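Local coordinates for protein nudix hydrolase DR_0079 (Deinococcus radiodurans, PDB 2O5F) that hydrolyses nucleoside di- and triphosphates to monophosphates with the help of magnesium, with a marked preference for CDP and CTP, at residues Arg8-Gln21 and Gly69-Ala81. Sequence-based numbering, arbitrary orientation.
Sequences RLDLVNERDEVVGQ and GGAVQSGETYEEA
Asp10 OD2 accepts two hydrogen bonds from opposite faces of its carboxylate: Ser74 OG donates to it at 2.8 Å from above the plane, while Gln21 NE2 comes from the other face on the anti side, nearly straight at 173°. The Gln21 chain bends at chi2, which turns its amide back onto Asp10 across the hairpin. Gln21 CG separately lies 3.3 Å from Ser74 OG. The other oxygen, Asp10 OD1, takes the backbone N of Gly75 at 2.9 Å, 41° out of the carboxylate plane, and a water that also donates to Glu76 O. Four donors thus fix the rotation of this buried carboxylate and would probably favour its charged form. A second backbone bond, Ser74 N to Arg8 O at 2.9 Å, is nearly straight (171°). A second water links Asp10 N to Val72 O; Leu9 CD2 lies against Val72 O and reaches Ala71 CB at 4.1 Å. At the far end of the contact, Tyr78 OH donates to Asp16 OD2 over 2.9 Å, in the ring plane, although the place of this hydroxyl is less sure. The loop itself is a type II turn from Gln73 to Glu76, with Glu76 OE1 accepting from Gln73 N and OE2 in a salt bridge with Arg84. Asp10 therefore holds a turn of the Nudix box against the N-terminal hairpin of 8-12 and 18-23; Gln73-Thr77 and the start of helix 78-90 belong to the loop-helix-loop of the Nudix box, whose helix carries the inferred magnesium ligands Glu85 and Glu89.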
loop_
_atom_site.group_PDB
_atom_site.type_symbol
_atom_site.label_atom_id
_atom_site.label_comp_id
_atom_site.label_asym_id
_atom_site.label_seq_id
_atom_site.Cartn_x
_atom_site.Cartn_y
_atom_site.Cartn_z
ATOM N N ARG A 8 12.367 13.405 -0.041
ATOM C CA ARG A 8 12.054 14.048 -1.314
ATOM C C ARG A 8 11.277 13.083 -2.207
ATOM O O ARG A 8 11.617 11.906 -2.304
ATOM C CB ARG A 8 13.338 14.488 -2.018
ATOM C CG ARG A 8 13.105 15.407 -3.201
ATOM C CD ARG A 8 14.365 16.196 -3.523
ATOM N NE ARG A 8 14.801 16.980 -2.370
ATOM C CZ ARG A 8 15.850 17.796 -2.373
ATOM N NH1 ARG A 8 16.577 17.939 -3.476
ATOM N NH2 ARG A 8 16.177 18.468 -1.273
ATOM N N LEU A 9 10.236 13.592 -2.860
ATOM C CA LEU A 9 9.398 12.777 -3.731
ATOM C C LEU A 9 9.399 13.311 -5.157
ATOM O O LEU A 9 9.625 14.504 -5.387
ATOM C CB LEU A 9 7.958 12.771 -3.210
ATOM C CG LEU A 9 7.771 12.481 -1.719
ATOM C CD1 LEU A 9 6.305 12.610 -1.341
ATOM C CD2 LEU A 9 8.300 11.099 -1.410
ATOM N N ASP A 10 9.150 12.425 -6.114
ATOM C CA ASP A 10 9.082 12.823 -7.518
ATOM C C ASP A 10 7.671 13.351 -7.791
ATOM O O ASP A 10 6.698 12.829 -7.257
ATOM C CB ASP A 10 9.354 11.619 -8.436
ATOM C CG ASP A 10 10.834 11.372 -8.669
ATOM O OD1 ASP A 10 11.196 10.216 -8.997
ATOM O OD2 ASP A 10 11.634 12.329 -8.547
ATOM N N LEU A 11 7.574 14.402 -8.601
ATOM C CA LEU A 11 6.285 14.962 -8.984
ATOM C C LEU A 11 5.962 14.334 -10.338
ATOM O O LEU A 11 6.838 14.224 -11.196
ATOM C CB LEU A 11 6.363 16.489 -9.128
ATOM C CG LEU A 11 6.427 17.339 -7.859
ATOM C CD1 LEU A 11 6.787 18.780 -8.223
ATOM C CD2 LEU A 11 5.081 17.283 -7.130
ATOM N N VAL A 12 4.716 13.915 -10.529
ATOM C CA VAL A 12 4.319 13.290 -11.787
ATOM C C VAL A 12 3.068 13.935 -12.363
ATOM O O VAL A 12 2.266 14.520 -11.628
ATOM C CB VAL A 12 4.067 11.762 -11.595
ATOM C CG1 VAL A 12 5.333 11.080 -11.128
ATOM C CG2 VAL A 12 2.938 11.537 -10.595
ATOM N N ASN A 13 2.918 13.838 -13.683
ATOM C CA ASN A 13 1.755 14.391 -14.375
ATOM C C ASN A 13 0.674 13.324 -14.533
ATOM O O ASN A 13 0.789 12.228 -13.985
ATOM C CB ASN A 13 2.140 14.938 -15.764
ATOM C CG ASN A 13 2.704 13.866 -16.693
ATOM O OD1 ASN A 13 2.412 12.679 -16.556
ATOM N ND2 ASN A 13 3.504 14.293 -17.660
ATOM N N GLU A 14 -0.371 13.649 -15.291
ATOM C CA GLU A 14 -1.474 12.724 -15.532
ATOM C C GLU A 14 -1.075 11.400 -16.170
ATOM O O GLU A 14 -1.791 10.403 -16.054
ATOM C CB GLU A 14 -2.546 13.385 -16.404
ATOM C CG GLU A 14 -3.512 14.264 -15.645
ATOM C CD GLU A 14 -2.908 15.575 -15.186
ATOM O OE1 GLU A 14 -3.567 16.265 -14.372
ATOM O OE2 GLU A 14 -1.794 15.924 -15.641
ATOM N N ARG A 15 0.054 11.398 -16.864
ATOM C CA ARG A 15 0.546 10.196 -17.536
ATOM C C ARG A 15 1.544 9.439 -16.658
ATOM O O ARG A 15 2.146 8.450 -17.089
ATOM C CB ARG A 15 1.224 10.583 -18.853
ATOM C CG ARG A 15 0.299 11.171 -19.910
ATOM C CD ARG A 15 -0.669 10.122 -20.432
ATOM N NE ARG A 15 -1.325 10.513 -21.683
ATOM C CZ ARG A 15 -2.135 11.559 -21.822
ATOM N NH1 ARG A 15 -2.402 12.341 -20.788
ATOM N NH2 ARG A 15 -2.687 11.819 -22.999
ATOM N N ASP A 16 1.705 9.909 -15.426
ATOM C CA ASP A 16 2.635 9.320 -14.473
ATOM C C ASP A 16 4.060 9.503 -14.973
ATOM O O ASP A 16 4.898 8.607 -14.865
ATOM C CB ASP A 16 2.336 7.832 -14.239
ATOM C CG ASP A 16 3.104 7.267 -13.052
ATOM O OD1 ASP A 16 3.339 8.017 -12.085
ATOM O OD2 ASP A 16 3.466 6.074 -13.071
ATOM N N GLU A 17 4.318 10.678 -15.537
ATOM C CA GLU A 17 5.640 11.032 -16.034
ATOM C C GLU A 17 6.202 12.037 -15.043
ATOM O O GLU A 17 5.494 12.937 -14.606
ATOM C CB GLU A 17 5.540 11.665 -17.424
ATOM C CG GLU A 17 5.115 10.691 -18.508
ATOM C CD GLU A 17 4.658 11.374 -19.783
ATOM O OE1 GLU A 17 4.522 10.670 -20.808
ATOM O OE2 GLU A 17 4.418 12.604 -19.766
ATOM N N VAL A 18 7.471 11.872 -14.686
ATOM C CA VAL A 18 8.128 12.764 -13.737
ATOM C C VAL A 18 8.344 14.154 -14.322
ATOM O O VAL A 18 8.921 14.296 -15.399
ATOM C CB VAL A 18 9.493 12.197 -13.308
ATOM C CG1 VAL A 18 10.150 13.127 -12.295
ATOM C CG2 VAL A 18 9.310 10.802 -12.718
ATOM N N VAL A 19 7.896 15.173 -13.594
ATOM C CA VAL A 19 8.016 16.563 -14.030
ATOM C C VAL A 19 8.677 17.472 -12.993
ATOM O O VAL A 19 8.671 18.694 -13.142
ATOM C CB VAL A 19 6.631 17.155 -14.365
ATOM C CG1 VAL A 19 5.999 16.389 -15.521
ATOM C CG2 VAL A 19 5.729 17.088 -13.138
ATOM N N GLY A 20 9.235 16.879 -11.943
ATOM C CA GLY A 20 9.885 17.667 -10.906
ATOM C C GLY A 20 9.962 16.894 -9.598
ATOM O O GLY A 20 9.711 15.692 -9.582
ATOM N N GLN A 21 10.312 17.581 -8.513
ATOM C CA GLN A 21 10.414 16.968 -7.191
ATOM C C GLN A 21 9.806 17.865 -6.124
ATOM O O GLN A 21 9.622 19.065 -6.333
ATOM C CB GLN A 21 11.876 16.703 -6.810
ATOM C CG GLN A 21 12.530 15.491 -7.452
ATOM C CD GLN A 21 12.855 15.707 -8.915
ATOM O OE1 GLN A 21 13.341 16.774 -9.305
ATOM N NE2 GLN A 21 12.619 14.684 -9.730
ATOM N N GLY A 69 2.701 -0.449 2.576
ATOM C CA GLY A 69 2.396 0.735 1.795
ATOM C C GLY A 69 3.233 1.945 2.142
ATOM O O GLY A 69 3.598 2.143 3.298
ATOM N N GLY A 70 3.536 2.763 1.140
ATOM C CA GLY A 70 4.322 3.955 1.395
ATOM C C GLY A 70 4.622 4.732 0.134
ATOM O O GLY A 70 4.458 4.226 -0.978
ATOM N N ALA A 71 5.081 5.968 0.309
ATOM C CA ALA A 71 5.408 6.821 -0.817
ATOM C C ALA A 71 6.701 6.386 -1.494
ATOM O O ALA A 71 7.618 5.891 -0.843
ATOM C CB ALA A 71 5.528 8.274 -0.348
ATOM N N VAL A 72 6.762 6.571 -2.808
ATOM C CA VAL A 72 7.949 6.229 -3.583
ATOM C C VAL A 72 8.893 7.429 -3.492
ATOM O O VAL A 72 8.485 8.567 -3.746
ATOM C CB VAL A 72 7.609 5.997 -5.073
ATOM C CG1 VAL A 72 8.860 5.611 -5.840
ATOM C CG2 VAL A 72 6.542 4.923 -5.208
ATOM N N GLN A 73 10.145 7.184 -3.129
ATOM C CA GLN A 73 11.112 8.270 -3.008
ATOM C C GLN A 73 11.644 8.726 -4.355
ATOM O O GLN A 73 11.732 7.939 -5.297
ATOM C CB GLN A 73 12.277 7.844 -2.117
ATOM C CG GLN A 73 11.862 7.508 -0.701
ATOM C CD GLN A 73 13.037 7.158 0.183
ATOM O OE1 GLN A 73 12.861 6.732 1.327
ATOM N NE2 GLN A 73 14.248 7.335 -0.338
ATOM N N SER A 74 12.005 10.002 -4.437
ATOM C CA SER A 74 12.530 10.564 -5.676
ATOM C C SER A 74 13.657 9.718 -6.260
ATOM O O SER A 74 14.608 9.370 -5.564
ATOM C CB SER A 74 13.046 11.986 -5.443
ATOM O OG SER A 74 13.620 12.506 -6.626
ATOM N N GLY A 75 13.535 9.398 -7.545
ATOM C CA GLY A 75 14.551 8.611 -8.224
ATOM C C GLY A 75 14.366 7.115 -8.068
ATOM O O GLY A 75 15.066 6.316 -8.690
ATOM N N GLU A 76 13.405 6.735 -7.237
ATOM C CA GLU A 76 13.133 5.335 -6.969
ATOM C C GLU A 76 12.046 4.786 -7.891
ATOM O O GLU A 76 11.123 5.500 -8.278
ATOM C CB GLU A 76 12.712 5.211 -5.508
ATOM C CG GLU A 76 12.577 3.820 -4.957
ATOM C CD GLU A 76 12.244 3.861 -3.472
ATOM O OE1 GLU A 76 11.265 4.546 -3.100
ATOM O OE2 GLU A 76 12.959 3.214 -2.679
ATOM N N THR A 77 12.167 3.520 -8.266
ATOM C CA THR A 77 11.149 2.919 -9.113
ATOM C C THR A 77 10.102 2.300 -8.180
ATOM O O THR A 77 10.338 2.179 -6.979
ATOM C CB THR A 77 11.739 1.824 -9.999
ATOM O OG1 THR A 77 10.768 1.424 -10.973
ATOM C CG2 THR A 77 12.121 0.639 -9.165
ATOM N N TYR A 78 8.956 1.913 -8.731
ATOM C CA TYR A 78 7.894 1.312 -7.932
ATOM C C TYR A 78 8.364 0.046 -7.217
ATOM O O TYR A 78 8.112 -0.128 -6.025
ATOM C CB TYR A 78 6.683 0.983 -8.816
ATOM C CG TYR A 78 5.832 2.185 -9.202
ATOM C CD1 TYR A 78 4.928 2.739 -8.298
ATOM C CD2 TYR A 78 5.919 2.750 -10.474
ATOM C CE1 TYR A 78 4.120 3.824 -8.648
ATOM C CE2 TYR A 78 5.122 3.839 -10.840
ATOM C CZ TYR A 78 4.226 4.366 -9.927
ATOM O OH TYR A 78 3.427 5.418 -10.289
ATOM N N GLU A 79 9.050 -0.834 -7.940
ATOM C CA GLU A 79 9.539 -2.081 -7.349
ATOM C C GLU A 79 10.517 -1.820 -6.199
ATOM O O GLU A 79 10.469 -2.493 -5.166
ATOM C CB GLU A 79 10.225 -2.944 -8.415
ATOM C CG GLU A 79 10.588 -4.345 -7.929
ATOM C CD GLU A 79 11.377 -5.140 -8.954
ATOM O OE1 GLU A 79 11.188 -4.900 -10.167
ATOM O OE2 GLU A 79 12.174 -6.014 -8.545
ATOM N N GLU A 80 11.406 -0.848 -6.376
ATOM C CA GLU A 80 12.374 -0.530 -5.337
ATOM C C GLU A 80 11.684 -0.010 -4.079
ATOM O O GLU A 80 12.084 -0.339 -2.961
ATOM C CB GLU A 80 13.389 0.494 -5.854
ATOM C CG GLU A 80 14.298 -0.064 -6.942
ATOM C CD GLU A 80 15.120 1.005 -7.634
ATOM O OE1 GLU A 80 14.827 2.204 -7.431
ATOM O OE2 GLU A 80 16.053 0.641 -8.385
ATOM N N ALA A 81 10.641 0.796 -4.256
ATOM C CA ALA A 81 9.923 1.331 -3.106
ATOM C C ALA A 81 9.223 0.180 -2.385
ATOM O O ALA A 81 9.160 0.140 -1.155
ATOM C CB ALA A 81 8.903 2.368 -3.558
HETATM O O HOH W 1 9.560 7.879 -8.281
HETATM O O HOH W 2 8.977 9.516 -6.185
#